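Local coordinates for gamma-butyrobetaine hydroxylase-like N-terminal domain-containing protein (Acidithiobacillus ferrooxidans, PDB 3LUU) that is of unknown function but binds a zinc ion and may have a part in quinone biosynthesis, at residues Val23-Ala26 with Thr30-Leu33; His37-Cys42 with Thr59-Val64; Val77-Ser82 with Gly88-Glu93. All blocks are in the same frame, centred on the assembly; numbering follows the deposited sequence.

Interaction 1: residues Val23-Ala26 with Thr30-Leu33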
loop_
_atom_site.group_PDB
_atom_site.type_symbol
_atom_site.label_atom_id
_atom_site.label_comp_id
_atom_site.label_asym_id
_atom_site.label_seq_id
_atom_site.Cartn_x
_atom_site.Cartn_y
_atom_site.Cartn_z
ATOM N N VAL A 23 -0.056 -1.177 -8.171
ATOM C CA VAL A 23 -0.805 -2.436 -8.117
ATOM C C VAL A 23 -1.732 -2.458 -9.329
ATOM O O VAL A 23 -2.501 -1.530 -9.538
ATOM C CB VAL A 23 -1.672 -2.574 -6.848
ATOM C CG1 VAL A 23 -2.381 -3.972 -6.862
ATOM C CG2 VAL A 23 -0.847 -2.351 -5.577
ATOM N N ASP A 24 -1.593 -3.489 -10.139
ATOM C CA ASP A 24 -2.462 -3.709 -11.282
ATOM C C ASP A 24 -3.618 -4.554 -10.787
ATOM O O ASP A 24 -3.404 -5.572 -10.119
ATOM C CB ASP A 24 -1.762 -4.503 -12.354
ATOM C CG ASP A 24 -0.676 -3.732 -13.078
ATOM O OD1 ASP A 24 -0.632 -2.475 -13.133
ATOM O OD2 ASP A 24 0.144 -4.450 -13.645
ATOM N N TRP A 25 -4.835 -4.143 -11.141
ATOM C CA TRP A 25 -6.053 -4.806 -10.662
ATOM C C TRP A 25 -6.786 -5.411 -11.845
ATOM O O TRP A 25 -6.539 -5.003 -12.974
ATOM C CB TRP A 25 -6.966 -3.782 -10.013
ATOM C CG TRP A 25 -6.391 -3.028 -8.848
ATOM C CD1 TRP A 25 -5.976 -1.736 -8.851
ATOM C CD2 TRP A 25 -6.196 -3.512 -7.521
ATOM N NE1 TRP A 25 -5.539 -1.378 -7.602
ATOM C CE2 TRP A 25 -5.659 -2.457 -6.767
ATOM C CE3 TRP A 25 -6.411 -4.742 -6.895
ATOM C CZ2 TRP A 25 -5.372 -2.580 -5.384
ATOM C CZ3 TRP A 25 -6.135 -4.868 -5.542
ATOM C CH2 TRP A 25 -5.602 -3.788 -4.801
ATOM N N ALA A 26 -7.717 -6.318 -11.570
ATOM C CA ALA A 26 -8.449 -7.047 -12.624
ATOM C C ALA A 26 -9.463 -6.189 -13.429
ATOM O O ALA A 26 -9.823 -6.573 -14.539
ATOM C CB ALA A 26 -9.114 -8.266 -12.039
ATOM N N THR A 30 -4.704 0.567 -12.531
ATOM C CA THR A 30 -3.446 0.463 -11.785
ATOM C C THR A 30 -3.452 1.568 -10.742
ATOM O O THR A 30 -3.610 2.756 -11.075
ATOM C CB THR A 30 -2.215 0.592 -12.688
ATOM O OG1 THR A 30 -2.281 -0.405 -13.698
ATOM C CG2 THR A 30 -0.885 0.414 -11.884
ATOM N N SER A 31 -3.315 1.185 -9.473
ATOM C CA SER A 31 -3.184 2.173 -8.413
ATOM C C SER A 31 -1.738 2.555 -8.325
ATOM O O SER A 31 -0.855 1.721 -8.532
ATOM C CB SER A 31 -3.647 1.611 -7.074
ATOM O OG SER A 31 -5.012 1.219 -7.099
ATOM N N ARG A 32 -1.483 3.835 -8.084
ATOM C CA ARG A 32 -0.147 4.303 -7.787
ATOM C C ARG A 32 -0.270 5.016 -6.443
ATOM O O ARG A 32 -0.731 6.157 -6.379
ATOM C CB ARG A 32 0.390 5.220 -8.877
ATOM C CG ARG A 32 0.532 4.575 -10.245
ATOM C CD ARG A 32 1.056 5.597 -11.306
ATOM N NE ARG A 32 2.500 5.500 -11.478
ATOM C CZ ARG A 32 3.426 6.220 -10.837
ATOM N NH1 ARG A 32 3.100 7.170 -9.968
ATOM N NH2 ARG A 32 4.715 5.988 -11.088
ATOM N N LEU A 33 0.148 4.325 -5.379
ATOM C CA LEU A 33 0.008 4.792 -4.015
ATOM C C LEU A 33 1.388 5.154 -3.484
ATOM O O LEU A 33 2.276 4.306 -3.497
ATOM C CB LEU A 33 -0.629 3.702 -3.161
ATOM C CG LEU A 33 -2.091 3.402 -3.505
ATOM C CD1 LEU A 33 -2.509 2.123 -2.807
ATOM C CD2 LEU A 33 -2.940 4.614 -3.097
#

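Interaction 2: residues His37-Cys42 with Thr59-Val64. With ZN (zinc ion), chain B.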
loop_
_atom_site.group_PDB
_atom_site.type_symbol
_atom_site.label_atom_id
_atom_site.label_comp_id
_atom_site.label_asym_id
_atom_site.label_seq_id
_atom_site.Cartn_x
_atom_site.Cartn_y
_atom_site.Cartn_z
ATOM N N HIS A 37 1.870 8.023 1.668
ATOM C CA HIS A 37 0.431 7.832 1.858
ATOM C C HIS A 37 0.132 6.515 2.566
ATOM O O HIS A 37 -0.608 6.485 3.554
ATOM C CB HIS A 37 -0.257 7.930 0.498
ATOM C CG HIS A 37 -1.749 7.991 0.549
ATOM N ND1 HIS A 37 -2.522 7.885 -0.584
ATOM C CD2 HIS A 37 -2.609 8.170 1.573
ATOM C CE1 HIS A 37 -3.793 7.987 -0.258
ATOM N NE2 HIS A 37 -3.872 8.150 1.043
ATOM N N LEU A 38 0.768 5.446 2.105
ATOM C CA LEU A 38 0.602 4.135 2.728
ATOM C C LEU A 38 1.013 4.159 4.219
ATOM O O LEU A 38 0.329 3.612 5.099
ATOM C CB LEU A 38 1.408 3.077 1.950
ATOM C CG LEU A 38 0.906 2.727 0.542
ATOM C CD1 LEU A 38 2.020 2.056 -0.237
ATOM C CD2 LEU A 38 -0.328 1.836 0.609
ATOM N N ARG A 39 2.121 4.820 4.503
ATOM C CA ARG A 39 2.593 4.904 5.868
ATOM C C ARG A 39 1.646 5.706 6.754
ATOM O O ARG A 39 1.345 5.293 7.877
ATOM C CB ARG A 39 4.021 5.477 5.885
ATOM C CG ARG A 39 4.656 5.619 7.264
ATOM C CD ARG A 39 4.735 4.312 8.000
ATOM N NE ARG A 39 5.143 4.517 9.376
ATOM C CZ ARG A 39 4.318 4.718 10.403
ATOM N NH1 ARG A 39 3.009 4.743 10.241
ATOM N NH2 ARG A 39 4.814 4.904 11.617
ATOM N N VAL A 40 1.181 6.858 6.284
ATOM C CA VAL A 40 0.347 7.690 7.163
ATOM C C VAL A 40 -1.050 7.109 7.313
ATOM O O VAL A 40 -1.721 7.408 8.279
ATOM C CB VAL A 40 0.329 9.183 6.760
ATOM C CG1 VAL A 40 1.774 9.733 6.702
ATOM C CG2 VAL A 40 -0.321 9.389 5.473
ATOM N N GLU A 41 -1.483 6.290 6.358
ATOM C CA GLU A 41 -2.750 5.501 6.456
ATOM C C GLU A 41 -2.558 4.053 6.902
ATOM O O GLU A 41 -3.456 3.251 6.738
ATOM C CB GLU A 41 -3.399 5.382 5.077
ATOM C CG GLU A 41 -3.674 6.669 4.388
ATOM C CD GLU A 41 -5.015 7.177 4.714
ATOM O OE1 GLU A 41 -5.451 6.854 5.837
ATOM O OE2 GLU A 41 -5.617 7.859 3.842
ATOM N N CYS A 42 -1.384 3.699 7.395
ATOM C CA CYS A 42 -1.098 2.338 7.833
ATOM C C CYS A 42 -2.120 1.878 8.882
ATOM O O CYS A 42 -2.136 2.451 9.966
ATOM C CB CYS A 42 0.316 2.292 8.411
ATOM S SG CYS A 42 0.840 0.672 8.973
ATOM N N THR A 59 1.645 13.464 10.259
ATOM C CA THR A 59 2.605 14.111 9.372
ATOM C C THR A 59 4.015 13.525 9.566
ATOM O O THR A 59 4.195 12.589 10.349
ATOM C CB THR A 59 2.567 15.653 9.651
ATOM O OG1 THR A 59 3.286 16.343 8.621
ATOM C CG2 THR A 59 3.163 15.950 11.013
ATOM N N GLY A 60 5.000 14.031 8.826
ATOM C CA GLY A 60 6.401 13.623 9.011
ATOM C C GLY A 60 6.886 12.323 8.382
ATOM O O GLY A 60 7.939 11.788 8.784
ATOM N N LYS A 61 6.165 11.803 7.385
ATOM C CA LYS A 61 6.543 10.514 6.796
ATOM C C LYS A 61 6.923 10.617 5.319
ATOM O O LYS A 61 6.989 9.610 4.641
ATOM C CB LYS A 61 5.437 9.471 7.002
ATOM C CG LYS A 61 5.087 9.157 8.469
ATOM C CD LYS A 61 6.319 8.609 9.257
ATOM C CE LYS A 61 6.018 8.367 10.779
ATOM N NZ LYS A 61 7.263 7.955 11.574
ATOM N N GLU A 62 7.235 11.824 4.854
ATOM C CA GLU A 62 7.562 12.018 3.445
ATOM C C GLU A 62 8.828 11.275 2.982
ATOM O O GLU A 62 8.968 10.932 1.807
ATOM C CB GLU A 62 7.635 13.499 3.079
ATOM C CG GLU A 62 8.783 14.289 3.685
ATOM C CD GLU A 62 8.425 14.923 5.020
ATOM O OE1 GLU A 62 7.488 14.427 5.692
ATOM O OE2 GLU A 62 9.079 15.926 5.382
ATOM N N HIS A 63 9.736 11.009 3.914
ATOM C CA HIS A 63 10.959 10.295 3.570
ATOM C C HIS A 63 10.905 8.809 3.866
ATOM O O HIS A 63 11.879 8.091 3.611
ATOM C CB HIS A 63 12.165 10.975 4.211
ATOM C CG HIS A 63 12.615 12.203 3.459
ATOM N ND1 HIS A 63 12.540 13.478 3.982
ATOM C CD2 HIS A 63 13.122 12.343 2.208
ATOM C CE1 HIS A 63 12.997 14.345 3.096
ATOM N NE2 HIS A 63 13.352 13.683 2.009
ATOM N N VAL A 64 9.749 8.306 4.295
ATOM C CA VAL A 64 9.640 6.883 4.633
ATOM C C VAL A 64 9.512 6.054 3.334
ATOM O O VAL A 64 8.949 6.532 2.317
ATOM C CB VAL A 64 8.516 6.680 5.696
ATOM C CG1 VAL A 64 8.315 5.240 6.021
ATOM C CG2 VAL A 64 8.919 7.495 7.016
HETATM ZN ZN ZN B . -5.564 8.728 2.018
#

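Interaction 3: residues Val77-Ser82 with Gly88-Glu93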
loop_
_atom_site.group_PDB
_atom_site.type_symbol
_atom_site.label_atom_id
_atom_site.label_comp_id
_atom_site.label_asym_id
_atom_site.label_seq_id
_atom_site.Cartn_x
_atom_site.Cartn_y
_atom_site.Cartn_z
ATOM N N VAL A 77 -1.492 -7.743 2.160
ATOM C CA VAL A 77 -0.038 -7.661 2.189
ATOM C C VAL A 77 0.392 -6.939 3.484
ATOM O O VAL A 77 -0.296 -6.044 3.991
ATOM C CB VAL A 77 0.635 -6.903 0.971
ATOM C CG1 VAL A 77 0.740 -7.804 -0.255
ATOM C CG2 VAL A 77 -0.029 -5.515 0.682
ATOM N N GLN A 78 1.545 -7.345 3.990
ATOM C CA GLN A 78 2.176 -6.699 5.110
ATOM C C GLN A 78 3.236 -5.793 4.490
ATOM O O GLN A 78 4.089 -6.259 3.705
ATOM C CB GLN A 78 2.845 -7.745 5.984
ATOM C CG GLN A 78 3.520 -7.198 7.230
ATOM C CD GLN A 78 4.365 -8.246 7.959
ATOM O OE1 GLN A 78 5.094 -9.065 7.340
ATOM N NE2 GLN A 78 4.312 -8.199 9.273
ATOM N N LEU A 79 3.209 -4.519 4.834
ATOM C CA LEU A 79 4.237 -3.595 4.341
ATOM C C LEU A 79 5.234 -3.335 5.475
ATOM O O LEU A 79 4.840 -3.097 6.621
ATOM C CB LEU A 79 3.635 -2.293 3.829
ATOM C CG LEU A 79 2.589 -2.351 2.725
ATOM C CD1 LEU A 79 2.307 -0.956 2.229
ATOM C CD2 LEU A 79 3.018 -3.305 1.608
ATOM N N HIS A 80 6.520 -3.457 5.175
ATOM C CA HIS A 80 7.585 -3.100 6.118
ATOM C C HIS A 80 8.160 -1.752 5.702
ATOM O O HIS A 80 8.565 -1.569 4.547
ATOM C CB HIS A 80 8.688 -4.151 6.136
ATOM C CG HIS A 80 8.216 -5.496 6.563
ATOM N ND1 HIS A 80 8.538 -6.039 7.785
ATOM C CD2 HIS A 80 7.407 -6.389 5.952
ATOM C CE1 HIS A 80 7.961 -7.219 7.898
ATOM N NE2 HIS A 80 7.275 -7.458 6.800
ATOM N N PHE A 81 8.195 -0.826 6.642
ATOM C CA PHE A 81 8.600 0.538 6.375
ATOM C C PHE A 81 9.986 0.836 6.947
ATOM O O PHE A 81 10.480 0.144 7.851
ATOM C CB PHE A 81 7.575 1.520 6.958
ATOM C CG PHE A 81 6.218 1.457 6.296
ATOM C CD1 PHE A 81 5.979 2.137 5.109
ATOM C CD2 PHE A 81 5.173 0.773 6.891
ATOM C CE1 PHE A 81 4.713 2.107 4.509
ATOM C CE2 PHE A 81 3.910 0.730 6.298
ATOM C CZ PHE A 81 3.692 1.406 5.097
ATOM N N SER A 82 10.605 1.877 6.399
ATOM C CA SER A 82 11.972 2.242 6.745
ATOM C C SER A 82 12.101 2.924 8.127
ATOM O O SER A 82 13.198 3.029 8.652
ATOM C CB SER A 82 12.556 3.098 5.627
ATOM O OG SER A 82 11.899 4.340 5.561
ATOM N N GLY A 88 0.939 -3.270 9.939
ATOM C CA GLY A 88 0.404 -2.670 8.764
ATOM C C GLY A 88 0.164 -3.831 7.855
ATOM O O GLY A 88 1.022 -4.156 7.030
ATOM N N ILE A 89 -0.983 -4.472 8.065
ATOM C CA ILE A 89 -1.506 -5.469 7.136
ATOM C C ILE A 89 -2.527 -4.677 6.341
ATOM O O ILE A 89 -3.423 -4.067 6.911
ATOM C CB ILE A 89 -2.167 -6.658 7.837
ATOM C CG1 ILE A 89 -1.159 -7.380 8.760
ATOM C CG2 ILE A 89 -2.784 -7.635 6.833
ATOM C CD1 ILE A 89 -0.017 -8.083 8.048
ATOM N N PHE A 90 -2.336 -4.629 5.032
ATOM C CA PHE A 90 -3.203 -3.869 4.148
ATOM C C PHE A 90 -3.989 -4.864 3.321
ATOM O O PHE A 90 -3.399 -5.602 2.506
ATOM C CB PHE A 90 -2.396 -3.005 3.197
ATOM C CG PHE A 90 -1.672 -1.852 3.849
ATOM C CD1 PHE A 90 -0.569 -2.079 4.658
ATOM C CD2 PHE A 90 -2.046 -0.541 3.579
ATOM C CE1 PHE A 90 0.129 -1.035 5.217
ATOM C CE2 PHE A 90 -1.351 0.510 4.166
ATOM C CZ PHE A 90 -0.271 0.250 4.982
ATOM N N THR A 91 -5.308 -4.877 3.488
ATOM C CA THR A 91 -6.121 -5.739 2.645
ATOM C C THR A 91 -6.176 -5.121 1.244
ATOM O O THR A 91 -5.983 -3.909 1.075
ATOM C CB THR A 91 -7.531 -5.938 3.170
ATOM O OG1 THR A 91 -8.264 -4.705 3.118
ATOM C CG2 THR A 91 -7.499 -6.456 4.603
ATOM N N TRP A 92 -6.421 -5.964 0.247
ATOM C CA TRP A 92 -6.626 -5.516 -1.126
ATOM C C TRP A 92 -7.740 -4.463 -1.226
ATOM O O TRP A 92 -7.569 -3.441 -1.885
ATOM C CB TRP A 92 -6.934 -6.705 -2.036
ATOM C CG TRP A 92 -5.885 -7.777 -2.005
ATOM C CD1 TRP A 92 -6.095 -9.114 -1.826
ATOM C CD2 TRP A 92 -4.472 -7.610 -2.155
ATOM N NE1 TRP A 92 -4.901 -9.789 -1.859
ATOM C CE2 TRP A 92 -3.887 -8.896 -2.056
ATOM C CE3 TRP A 92 -3.639 -6.510 -2.393
ATOM C CZ2 TRP A 92 -2.510 -9.106 -2.168
ATOM C CZ3 TRP A 92 -2.265 -6.724 -2.511
ATOM C CH2 TRP A 92 -1.721 -8.013 -2.390
ATOM N N GLU A 93 -8.839 -4.695 -0.522
ATOM C CA GLU A 93 -9.956 -3.773 -0.473
ATOM C C GLU A 93 -9.508 -2.403 0.058
ATOM O O GLU A 93 -9.821 -1.368 -0.519
ATOM C CB GLU A 93 -11.114 -4.363 0.366
ATOM C CG GLU A 93 -12.494 -4.030 -0.131
#

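Interaction 1: residues Val23-Ala26 with Thr30-Leu33
With CG anti to its carbonyl carbon (chi1 -59°), Trp25 swings its indole beside its own backbone N and across toward Ser31, whose OG is likewise turned anti to the carbonyl carbon (chi1 -61°). These two torsions carry the indole N-H to the serine hydroxyl: NE1 of Trp25 gives a nearly straight hydrogen bond of 2.7 Å to OG of Ser31, which sits at the ring edge, almost in the indole plane. The hydroxyl is gripped twice, because it is also hydrogen-bonded to Asp99, just beyond helix 92-98. One face of the same indole rests on CG1 of Val23, displaced toward the rim, while Arg96 makes a cation-pi contact with the ring. The strands are the arms of a beta hairpin, 20-25 and 30-34, within a three-stranded antiparallel sheet whose other outer strand, 9-15, pairs with 20-25. Val23 and Ser31 form a hydrogen-bonded pair: N of Val23 reaches O of Ser31 at 3.0 Å, and N of Ser31 returns to O of Val23 at 2.8 Å. That carbonyl also receives a CA-H contact from Thr30. At the next, non-hydrogen-bonded pair, Asp24 and Thr30 lie side by side on the sheet face turned away from Val23 and Ser31. OG1 of Thr30 donates to OD1 of Asp24 over 2.7 Å, meeting the oxygen on its anti side and 31° out of the carboxylate plane. Arg13, on strand 9-15, makes a salt bridge to that same OD1 of Asp24.

Interaction 2: residues His37-Cys42 with Thr59-Val64
Arg39 and Val40, at the end of the zinc-binding helix 35-40, pack against Lys61 and Val64 of the loop leading to strand 66-72, a surface contact; His37 and Glu41, spaced i, i+4, hold the metal on the helix's other side. The aliphatic parts do the touching. CG1 of Val40 lies 3.7 Å from CB of Lys61, the two chains running antiparallel alongside one another. CG of Arg39 sits against CG of Lys61 and, at 3.9 Å, against CG1 of Val64. The lysine then bends at chi2 (-60°) and runs on extended, so that its CE comes over one face of the Arg39 guanidinium, 3.8 Å from NH2. The two cationic ends are therefore close, with NH2 of Arg39 and NZ of Lys61 3.9 Å apart, but Asp83 OD2 makes salt bridges to both NE of Arg39 and NZ of Lys61, which probably offsets much of the repulsion. Further out, the type I turn from Lys61 to Val64, closed by a bond from N of Val64 to O of Lys61, sets both loop side chains facing the helix. Phe81, on strand 76-81, touches both Arg39 and Val64. Away from the loop, His37 and Glu41 are joined by the bond from N of Glu41 to O of His37, and together they bind the zinc ion, with the carboxy-terminal Glu101 completing the site through O and OXT. NE2 of His37 and OE2 of Glu41 each stand 2.0 Å from the zinc ion.

Interaction 3: residues Val77-Ser82 with Gly88-Glu93
Phe90 and Leu79 meet at the heart of this contact: CD1 of Leu79 stands over one face of the phenyl ring, a CH-pi contact 3.9 Å from the centroid. Phe81 and Phe90 point at each other from opposite directions, CZ of Phe81 4.1 Å from CZ of Phe90, which lies at the edge of the Phe81 ring. Val77, on the same sheet face as Phe90, crosses Trp92 at about a right angle and brings CG1 to within 3.3 Å of CH2, a tight fit. Leu38 and Leu95, from the two helices, also pack on Phe90, and an alanine here would probably leave Leu79 CD1 without its ring face and open a gap beside Leu38 and Leu95. Strands 76-81 and 89-91 form an antiparallel beta hairpin. N of Phe90 bonds to O of Val77 at 2.7 Å, and N of Val77 returns to O of Phe90; N of Leu79 donates to O of Gly88 at 3.1 Å. Gly88 has backbone angles that call for glycine, and a side chain there would crowd Phe90. The other face is looser and partly exposed. Here CD1 of Ile89 leans on CB of Gln78 at 3.5 Å, and beyond it the extended Gln78 chain (CG anti to the backbone N, chi1 -178°) lets OE1 accept a weak hydrogen bond from NE2 of His80. Apolar and aromatic contacts thus hold the Val77, Leu79 and Phe90 side, the polar ends of Gln78 and His80 lie on the partly exposed side, and three backbone bonds bind the strands between.

Interactions 1 and 3 are buried hairpin contacts, one in each of the domain's two three-stranded antiparallel sheets, whereas interaction 2 is a surface contact between a helix end and a loop. The chemistry follows the place: interaction 1 supplements its backbone bonds with side-chain hydrogen bonds, interaction 3 relies on apolar and aromatic packing, and interaction 2 joins aliphatic contacts to two cations that share Asp83. Helix 35-40 follows strand 30-34 directly, so Leu38 CD1 reaches Leu33 O of interaction 1, and Leu38 O and Cys42 CA both pack on Phe90 CZ of interaction 3. Trp25 CH2 meets Trp92 O, packing the first hairpin on the start of helix 92-98, which follows strand 89-91.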